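Local coordinates for protein dihydropteroate synthase 2 (Mycobacterium tuberculosis, PDB 2VP8) that adopts the dihydropteroate synthase fold but probably lacks that activity, apparently binding the pterin substrate very weakly while able, it seems, to bind the inhibitor dapsone, at residues H72-A76 against D77-V81; A276-A280 against A281-M285. All blocks are in the same frame, centred on the assembly; numbering follows the deposited sequence.

Interaction 1 of 2, residues H72-A76 against D77-V81; sequences HRAVA and DGADV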
ATOM      1  N   HIS B  72     -18.082  -7.839 -18.584  1.00 36.26           N
ATOM      2  CA  HIS B  72     -18.575  -6.479 -18.761  1.00 37.15           C
ATOM      3  C   HIS B  72     -18.163  -5.578 -17.607  1.00 38.17           C
ATOM      4  O   HIS B  72     -17.820  -4.416 -17.822  1.00 38.31           O
ATOM      5  CB  HIS B  72     -20.093  -6.444 -18.908  1.00 36.71           C
ATOM      6  CG  HIS B  72     -20.600  -7.076 -20.163  1.00 36.23           C
ATOM      7  ND1 HIS B  72     -21.757  -7.823 -20.199  1.00 35.67           N
ATOM      8  CD2 HIS B  72     -20.115  -7.070 -21.426  1.00 36.07           C
ATOM      9  CE1 HIS B  72     -21.960  -8.253 -21.430  1.00 36.34           C
ATOM     10  NE2 HIS B  72     -20.978  -7.808 -22.194  1.00 36.42           N
ATOM     11  N   ARG B  73     -18.198  -6.122 -16.391  1.00 39.10           N
ATOM     12  CA  ARG B  73     -17.866  -5.365 -15.194  1.00 40.53           C
ATOM     13  C   ARG B  73     -16.370  -5.046 -15.159  1.00 40.29           C
ATOM     14  O   ARG B  73     -15.977  -3.902 -14.918  1.00 40.27           O
ATOM     15  CB  ARG B  73     -18.291  -6.140 -13.946  1.00 40.46           C
ATOM     16  CG  ARG B  73     -18.944  -5.284 -12.870  1.00 42.56           C
ATOM     17  CD  ARG B  73     -19.200  -6.051 -11.557  1.00 43.39           C
ATOM     18  NE  ARG B  73     -20.062  -7.230 -11.728  1.00 49.42           N
ATOM     19  CZ  ARG B  73     -19.638  -8.498 -11.665  1.00 51.42           C
ATOM     20  NH1 ARG B  73     -18.349  -8.771 -11.431  1.00 52.01           N
ATOM     21  NH2 ARG B  73     -20.501  -9.502 -11.834  1.00 51.36           N
ATOM     22  N   ALA B  74     -15.539  -6.052 -15.421  1.00 40.24           N
ATOM     23  CA  ALA B  74     -14.089  -5.868 -15.411  1.00 40.31           C
ATOM     24  C   ALA B  74     -13.630  -4.826 -16.430  1.00 40.47           C
ATOM     25  O   ALA B  74     -12.787  -3.968 -16.120  1.00 41.07           O
ATOM     26  CB  ALA B  74     -13.380  -7.192 -15.643  1.00 40.33           C
ATOM     27  N   VAL B  75     -14.181  -4.893 -17.638  1.00 39.89           N
ATOM     28  CA  VAL B  75     -13.883  -3.896 -18.657  1.00 39.60           C
ATOM     29  C   VAL B  75     -14.302  -2.509 -18.179  1.00 39.63           C
ATOM     30  O   VAL B  75     -13.522  -1.557 -18.265  1.00 39.91           O
ATOM     31  CB  VAL B  75     -14.578  -4.222 -19.994  1.00 39.45           C
ATOM     32  CG1 VAL B  75     -14.259  -3.172 -21.035  1.00 39.34           C
ATOM     33  CG2 VAL B  75     -14.153  -5.588 -20.491  1.00 39.72           C
ATOM     34  N   ALA B  76     -15.533  -2.414 -17.674  1.00 39.49           N
ATOM     35  CA  ALA B  76     -16.115  -1.166 -17.179  1.00 39.17           C
ATOM     36  C   ALA B  76     -15.264  -0.533 -16.078  1.00 39.58           C
ATOM     37  O   ALA B  76     -15.234   0.686 -15.934  1.00 39.85           O
ATOM     38  CB  ALA B  76     -17.514  -1.421 -16.667  1.00 38.60           C
ATOM     39  N   ASP B  77     -14.586  -1.372 -15.301  1.00 39.74           N
ATOM     40  CA  ASP B  77     -13.804  -0.915 -14.172  1.00 40.11           C
ATOM     41  C   ASP B  77     -12.336  -0.785 -14.547  1.00 40.71           C
ATOM     42  O   ASP B  77     -11.491  -0.514 -13.688  1.00 41.08           O
ATOM     43  CB  ASP B  77     -13.979  -1.872 -12.991  1.00 40.02           C
ATOM     44  CG  ASP B  77     -15.344  -1.756 -12.339  1.00 40.23           C
ATOM     45  OD1 ASP B  77     -16.165  -0.929 -12.788  1.00 41.89           O
ATOM     46  OD2 ASP B  77     -15.604  -2.495 -11.376  1.00 39.93           O
ATOM     47  N   GLY B  78     -12.035  -1.002 -15.827  1.00 40.89           N
ATOM     48  CA  GLY B  78     -10.713  -0.718 -16.377  1.00 40.84           C
ATOM     49  C   GLY B  78      -9.718  -1.860 -16.384  1.00 40.95           C
ATOM     50  O   GLY B  78      -8.506  -1.627 -16.289  1.00 40.97           O
ATOM     51  N   ALA B  79     -10.215  -3.091 -16.493  1.00 40.91           N
ATOM     52  CA  ALA B  79      -9.333  -4.251 -16.645  1.00 40.72           C
ATOM     53  C   ALA B  79      -8.568  -4.134 -17.958  1.00 40.80           C
ATOM     54  O   ALA B  79      -9.145  -3.808 -19.005  1.00 40.95           O
ATOM     55  CB  ALA B  79     -10.119  -5.541 -16.612  1.00 40.52           C
ATOM     56  N   ASP B  80      -7.268  -4.388 -17.899  1.00 40.53           N
ATOM     57  CA  ASP B  80      -6.434  -4.273 -19.083  1.00 40.38           C
ATOM     58  C   ASP B  80      -6.348  -5.615 -19.779  1.00 40.25           C
ATOM     59  O   ASP B  80      -6.195  -5.683 -20.998  1.00 40.03           O
ATOM     60  CB  ASP B  80      -5.059  -3.770 -18.692  1.00 40.32           C
ATOM     61  CG  ASP B  80      -5.109  -2.384 -18.116  1.00 40.61           C
ATOM     62  OD1 ASP B  80      -5.390  -1.432 -18.890  1.00 41.88           O
ATOM     63  OD2 ASP B  80      -4.890  -2.249 -16.892  1.00 39.17           O
ATOM     64  N   VAL B  81      -6.453  -6.675 -18.980  1.00 39.93           N
ATOM     65  CA  VAL B  81      -6.485  -8.034 -19.473  1.00 39.72           C
ATOM     66  C   VAL B  81      -7.676  -8.738 -18.840  1.00 39.67           C
ATOM     67  O   VAL B  81      -7.956  -8.542 -17.665  1.00 39.62           O
ATOM     68  CB  VAL B  81      -5.187  -8.785 -19.119  1.00 39.81           C
ATOM     69  CG1 VAL B  81      -5.239 -10.222 -19.609  1.00 39.84           C
ATOM     70  CG2 VAL B  81      -3.970  -8.078 -19.714  1.00 39.73           C
TER
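A74 and A79 meet at the C-terminal end of helix 65-76, where a Schellman motif turns the chain toward strand 81-85 of the TIM barrel. Its outer bond runs from A79 N to A74 O (2.7 Å) and is fairly straight, 160° at the hydrogen; the donor is tilted from the carbonyl plane. Inside it, G78 N donates to V75 O (2.9 Å) from above the plane of that carbonyl. G78 makes the reversal with a positive phi of 93°, the first residue to leave helical geometry. The last regular helical bond, D77 N to R73 O, spans 2.9 Å, and D77 N also gives a weak second bond to A74 O.

The side chain of D77 folds back along the helix end. D77 CB lies 3.4 Å from R73 O. CG, anti to the carbonyl carbon and beside the backbone N (chi1 -73°), lies just ahead of R73 O. At the tip D77 OD1 lies against the carbonyl carbon of A76, while D77 OD2 is no closer than 3.8 Å to R73 O, another acceptor. The guanidinium of R73 leads away from the turn, and its NE remains 6.5 Å from D77 OD2, so any attraction between these charges would act at a distance.

The inner face of the turn is covered: A74 and A79, both buried, press on A46 of strand 43-49, while D77 reaches V291 and A292 of helix 291-306. R41 binds G78 O and forms a salt bridge with D80, tying the loop to the residues just before strand 43-49 of the same chain. A79 directs its methyl back at the helix, where CB sits 3.8 Å from A74 CB and also lies close to A74 O.

Interaction 2 of 2, residues A276-A280 against A281-M285; sequences ALAAA and AGARM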
ATOM      1  N   ALA B 276      -0.064  -1.968  -3.468  1.00 38.36           N
ATOM      2  CA  ALA B 276       0.518  -0.632  -3.454  1.00 38.18           C
ATOM      3  C   ALA B 276       2.031  -0.705  -3.534  1.00 38.37           C
ATOM      4  O   ALA B 276       2.642  -0.142  -4.442  1.00 38.65           O
ATOM      5  CB  ALA B 276       0.088   0.104  -2.213  1.00 38.13           C
ATOM      6  N   LEU B 277       2.624  -1.440  -2.597  1.00 38.40           N
ATOM      7  CA  LEU B 277       4.061  -1.639  -2.548  1.00 38.03           C
ATOM      8  C   LEU B 277       4.605  -2.220  -3.850  1.00 38.05           C
ATOM      9  O   LEU B 277       5.568  -1.708  -4.408  1.00 38.19           O
ATOM     10  CB  LEU B 277       4.426  -2.518  -1.352  1.00 37.71           C
ATOM     11  CG  LEU B 277       4.780  -1.768  -0.055  1.00 38.30           C
ATOM     12  CD1 LEU B 277       3.699  -0.792   0.390  1.00 36.97           C
ATOM     13  CD2 LEU B 277       5.125  -2.731   1.076  1.00 37.76           C
ATOM     14  N   ALA B 278       3.967  -3.275  -4.342  1.00 37.97           N
ATOM     15  CA  ALA B 278       4.418  -3.929  -5.557  1.00 37.86           C
ATOM     16  C   ALA B 278       4.368  -2.948  -6.733  1.00 38.23           C
ATOM     17  O   ALA B 278       5.323  -2.857  -7.518  1.00 38.44           O
ATOM     18  CB  ALA B 278       3.574  -5.165  -5.835  1.00 37.65           C
ATOM     19  N   ALA B 279       3.257  -2.211  -6.842  1.00 37.95           N
ATOM     20  CA  ALA B 279       3.099  -1.199  -7.876  1.00 37.51           C
ATOM     21  C   ALA B 279       4.152  -0.095  -7.759  1.00 37.51           C
ATOM     22  O   ALA B 279       4.615   0.425  -8.767  1.00 37.57           O
ATOM     23  CB  ALA B 279       1.722  -0.612  -7.821  1.00 37.32           C
ATOM     24  N   ALA B 280       4.533   0.259  -6.534  1.00 37.20           N
ATOM     25  CA  ALA B 280       5.497   1.337  -6.330  1.00 36.94           C
ATOM     26  C   ALA B 280       6.905   0.899  -6.706  1.00 36.86           C
ATOM     27  O   ALA B 280       7.758   1.728  -7.009  1.00 36.98           O
ATOM     28  CB  ALA B 280       5.453   1.840  -4.900  1.00 36.73           C
ATOM     29  N   ALA B 281       7.140  -0.407  -6.693  1.00 36.51           N
ATOM     30  CA  ALA B 281       8.445  -0.937  -7.037  1.00 36.45           C
ATOM     31  C   ALA B 281       8.570  -1.232  -8.540  1.00 36.60           C
ATOM     32  O   ALA B 281       9.653  -1.613  -9.012  1.00 36.72           O
ATOM     33  CB  ALA B 281       8.755  -2.174  -6.203  1.00 36.29           C
ATOM     34  N   GLY B 282       7.474  -1.068  -9.281  1.00 36.36           N
ATOM     35  CA  GLY B 282       7.518  -1.132 -10.740  1.00 36.53           C
ATOM     36  C   GLY B 282       6.886  -2.353 -11.384  1.00 36.72           C
ATOM     37  O   GLY B 282       7.098  -2.617 -12.572  1.00 36.72           O
ATOM     38  N   ALA B 283       6.120  -3.106 -10.606  1.00 36.97           N
ATOM     39  CA  ALA B 283       5.347  -4.225 -11.146  1.00 37.24           C
ATOM     40  C   ALA B 283       4.441  -3.717 -12.273  1.00 37.25           C
ATOM     41  O   ALA B 283       3.839  -2.649 -12.149  1.00 37.79           O
ATOM     42  CB  ALA B 283       4.528  -4.882 -10.033  1.00 37.09           C
ATOM     43  N   ARG B 284       4.338  -4.455 -13.372  1.00 37.17           N
ATOM     44  CA  ARG B 284       3.563  -3.953 -14.505  1.00 37.23           C
ATOM     45  C   ARG B 284       2.076  -4.340 -14.448  1.00 37.55           C
ATOM     46  O   ARG B 284       1.207  -3.563 -14.867  1.00 37.51           O
ATOM     47  CB  ARG B 284       4.201  -4.378 -15.831  1.00 36.97           C
ATOM     48  CG  ARG B 284       3.425  -3.965 -17.079  1.00 37.47           C
ATOM     49  CD  ARG B 284       3.820  -2.592 -17.643  1.00 38.10           C
ATOM     50  NE  ARG B 284       3.122  -2.301 -18.906  1.00 39.63           N
ATOM     51  CZ  ARG B 284       3.472  -2.777 -20.109  1.00 41.44           C
ATOM     52  NH1 ARG B 284       4.526  -3.584 -20.256  1.00 41.56           N
ATOM     53  NH2 ARG B 284       2.767  -2.440 -21.187  1.00 41.81           N
ATOM     54  N   MET B 285       1.788  -5.533 -13.927  1.00 37.50           N
ATOM     55  CA  MET B 285       0.438  -6.085 -14.005  1.00 37.39           C
ATOM     56  C   MET B 285       0.018  -6.784 -12.717  1.00 37.19           C
ATOM     57  O   MET B 285       0.858  -7.312 -11.986  1.00 36.92           O
ATOM     58  CB  MET B 285       0.332  -7.048 -15.187  1.00 37.09           C
ATOM     59  CG  MET B 285      -1.077  -7.368 -15.608  1.00 37.34           C
ATOM     60  SD  MET B 285      -1.169  -7.967 -17.307  1.00 37.98           S
ATOM     61  CE  MET B 285      -0.816  -9.678 -17.012  1.00 41.10           C
TER
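A283 packs its methyl against A278 on the inner side of the turn, with the two CB atoms 4.3 Å apart and A283 CB also 3.3 Å from A278 O. This is the close part of the contact. Both residues are buried against M248 of strand 247-248, and A278 also touches F286 of strand 285-288. A278 O also receives A283 N at 3.2 Å in a nearly straight bond (161° at the hydrogen), whose donor is tilted from the carbonyl plane; weak bonds from A281 N and G282 N converge on it as well.

With G282 N donating to A279 O (3.3 Å), from well above that carbonyl plane, the pair of backward bonds makes a Schellman motif that ends helix 267-280 and starts the run into barrel strand 285-288. G282, at a phi of 109°, adopts the left-handed backbone conformation that the motif needs.

On the outer side the grip is slighter. G282 is exposed and offers backbone alone. A281 has only its methyl, which leans on the helix end with A281 CB 3.7 Å from L277 O, and its N makes another weak bond, to L277 O. The flank formed by A276, L277 and A280 instead meets the second subunit: L277 packs on A276 of that chain, and A276 and A280 each touch its L277. Within the same chain, the carbonyl oxygen of A280 accepts a hydrogen bond from NE2 of Q305 in helix 291-306.

In the fold
Interactions 1 and 2 are equivalent helix-to-strand turns of one barrel, their centres about 19 Å apart. Strand 43-49 lies between the two strands they lead into: D80 and V81 bond to its backbone from one flank, R284 from the other. Helix 291-306 touches both turns. The strand beginnings meet where V81 CG2 packs 3.7 Å from M285 SD. Both turns precede their strands, and so lie at the barrel end opposite the C-terminal strand ends where TIM-barrel active sites are found; H220, by similarity a mark of family members without synthase activity, is away from both. Of the two, 276-285 reaches the second subunit, whereas 72-81 has no contact with it.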